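Hypothetical protein RBSTP0775 (Geobacillus stearothermophilus, PDB 1RZ3) is of unknown function but probably acts as an ATP-dependent kinase of the phosphoribulokinase/uridine kinase family, with a calcium-binding site. Local coordinates at residues L82-E87 and L135-W140. Numbering follows the deposited sequence.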
# COMPACT_ATOMS: atom_id res chain seq x y z
N LEU A 82 11.25 6.57 8.52
CA LEU A 82 12.02 7.34 7.55
C LEU A 82 11.95 6.88 6.10
O LEU A 82 12.16 7.68 5.19
CB LEU A 82 13.48 7.40 7.99
CG LEU A 82 13.72 7.88 9.42
CD1 LEU A 82 15.21 7.97 9.69
CD2 LEU A 82 13.05 9.23 9.64
N GLN A 83 11.67 5.60 5.88
CA GLN A 83 11.62 5.07 4.52
C GLN A 83 10.61 5.77 3.61
O GLN A 83 10.81 5.87 2.39
CB GLN A 83 11.36 3.56 4.54
CG GLN A 83 11.47 2.91 3.17
CD GLN A 83 12.02 1.51 3.25
OE1 GLN A 83 13.09 1.28 3.82
NE2 GLN A 83 11.31 0.55 2.67
N TRP A 84 9.51 6.24 4.21
CA TRP A 84 8.47 6.96 3.47
C TRP A 84 8.33 8.35 4.07
O TRP A 84 8.36 8.51 5.29
CB TRP A 84 7.11 6.26 3.59
CG TRP A 84 6.99 5.02 2.78
CD1 TRP A 84 6.57 4.92 1.48
CD2 TRP A 84 7.33 3.69 3.19
NE1 TRP A 84 6.64 3.62 1.06
CE2 TRP A 84 7.11 2.84 2.08
CE3 TRP A 84 7.82 3.14 4.38
CZ2 TRP A 84 7.35 1.46 2.14
CZ3 TRP A 84 8.06 1.77 4.44
CH2 TRP A 84 7.82 0.95 3.32
N ASP A 85 8.19 9.36 3.22
CA ASP A 85 7.99 10.73 3.69
C ASP A 85 6.47 10.75 3.88
O ASP A 85 5.72 11.18 2.99
CB ASP A 85 8.40 11.74 2.62
CG ASP A 85 8.36 13.16 3.13
OD1 ASP A 85 7.54 13.45 4.02
OD2 ASP A 85 9.14 13.99 2.62
N VAL A 86 6.04 10.26 5.04
CA VAL A 86 4.62 10.16 5.36
C VAL A 86 3.81 11.43 5.14
O VAL A 86 2.74 11.38 4.53
CB VAL A 86 4.44 9.69 6.82
CG1 VAL A 86 2.97 9.58 7.16
CG2 VAL A 86 5.14 8.35 7.01
N GLU A 87 4.32 12.56 5.61
CA GLU A 87 3.61 13.83 5.46
C GLU A 87 3.50 14.29 4.01
O GLU A 87 2.44 14.77 3.59
CB GLU A 87 4.32 14.89 6.31
CG GLU A 87 3.77 16.29 6.18
CD GLU A 87 4.56 17.27 7.04
OE1 GLU A 87 5.81 17.17 7.06
OE2 GLU A 87 3.94 18.14 7.68
N LEU A 135 0.17 0.45 5.61
CA LEU A 135 -0.81 1.33 4.99
C LEU A 135 -1.77 1.99 5.97
O LEU A 135 -2.31 3.06 5.70
CB LEU A 135 -1.65 0.57 3.96
CG LEU A 135 -1.04 0.11 2.64
CD1 LEU A 135 -2.18 -0.39 1.75
CD2 LEU A 135 -0.32 1.27 1.96
N GLN A 136 -2.02 1.33 7.10
CA GLN A 136 -2.96 1.85 8.07
C GLN A 136 -2.40 2.75 9.15
O GLN A 136 -2.96 2.85 10.24
CB GLN A 136 -3.74 0.68 8.68
CG GLN A 136 -4.56 -0.05 7.62
CD GLN A 136 -5.35 -1.21 8.18
OE1 GLN A 136 -4.82 -2.31 8.37
NE2 GLN A 136 -6.61 -0.96 8.47
N ARG A 137 -1.30 3.43 8.85
CA ARG A 137 -0.76 4.36 9.83
C ARG A 137 -1.81 5.48 9.91
O ARG A 137 -2.50 5.78 8.93
CB ARG A 137 0.62 4.88 9.42
CG ARG A 137 0.75 5.40 8.01
CD ARG A 137 2.18 5.92 7.76
NE ARG A 137 3.13 4.90 7.32
CZ ARG A 137 4.28 4.63 7.92
NH1 ARG A 137 4.64 5.29 9.01
NH2 ARG A 137 5.11 3.73 7.41
N LYS A 138 -1.95 6.08 11.09
CA LYS A 138 -2.95 7.11 11.34
C LYS A 138 -3.12 8.22 10.30
O LYS A 138 -4.23 8.68 10.05
CB LYS A 138 -2.71 7.75 12.71
CG LYS A 138 -1.36 8.44 12.84
CD LYS A 138 -1.19 9.04 14.23
CE LYS A 138 0.17 9.72 14.38
NZ LYS A 138 1.31 8.80 14.13
N GLU A 139 -2.02 8.64 9.69
CA GLU A 139 -2.05 9.71 8.70
C GLU A 139 -2.78 9.35 7.41
O GLU A 139 -3.43 10.21 6.79
CB GLU A 139 -0.62 10.15 8.36
CG GLU A 139 0.18 10.76 9.51
CD GLU A 139 0.67 9.74 10.55
OE1 GLU A 139 0.74 8.53 10.25
OE2 GLU A 139 1.00 10.17 11.67
N TRP A 140 -2.67 8.09 6.99
CA TRP A 140 -3.27 7.64 5.73
C TRP A 140 -4.65 6.99 5.84
O TRP A 140 -5.46 7.08 4.91
CB TRP A 140 -2.31 6.68 5.03
CG TRP A 140 -0.93 7.26 4.78
CD1 TRP A 140 -0.58 8.59 4.76
CD2 TRP A 140 0.26 6.53 4.45
NE1 TRP A 140 0.74 8.73 4.44
CE2 TRP A 140 1.29 7.48 4.24
CE3 TRP A 140 0.55 5.17 4.31
CZ2 TRP A 140 2.59 7.11 3.90
CZ3 TRP A 140 1.85 4.80 3.97
CH2 TRP A 140 2.85 5.77 3.76
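Val86, in the first turn of helix 86-94, packs against Arg137, Glu139 and Trp140 of the loop that joins strands 127-132 and 146-150. Those strands belong to the parallel sheet, ordered 2-3-1-4-5, of a P-loop kinase fold, and the contact ties the helix start to the loop beyond the sheet, away from the calcium site. The two methyls of Val86 divide the work. CG1 lies anti to the backbone N and points into the angle between the Glu139 and Trp140 side chains, 3.8 Å from Glu139 CG and 3.6 Å from Trp140 NE1. CG2 instead sits over one face of the Arg137 guanidinium, off-centre, with Arg137 NH1 at 3.7 Å.

Arg137 in turn lies on the indole of Trp140: its CD stands above the centre of the ring, and from there the chain, bent at chi3 (87°), carries the guanidinium on toward Trp84. The guanidinium is tilted 46° from the Trp84 ring, and Arg137 NH2 comes 4.1 Å from Trp84 CE3. Arg137 NH2 donates to Tyr80 O, and the Tyr80 ring makes a cation-pi contact with the arginine. Trp84 is fixed separately by a hydrogen bond from NE1 to Met58 O, while its CB meets Trp140 CH2 at 4.3 Å. Phe94, at the far end of helix 86-94, stacks on the Trp140 ring.

At the exposed side, Glu139 OE2 forms a salt bridge with Lys138 NZ. Val86 O, which also accepts from Thr90 OG1, lies at the edge of the indole, in its plane, where Trp140 NE1 gives Val86 O a weak but nearly straight hydrogen bond, 3.3 Å long with an N-H...O angle of 166°.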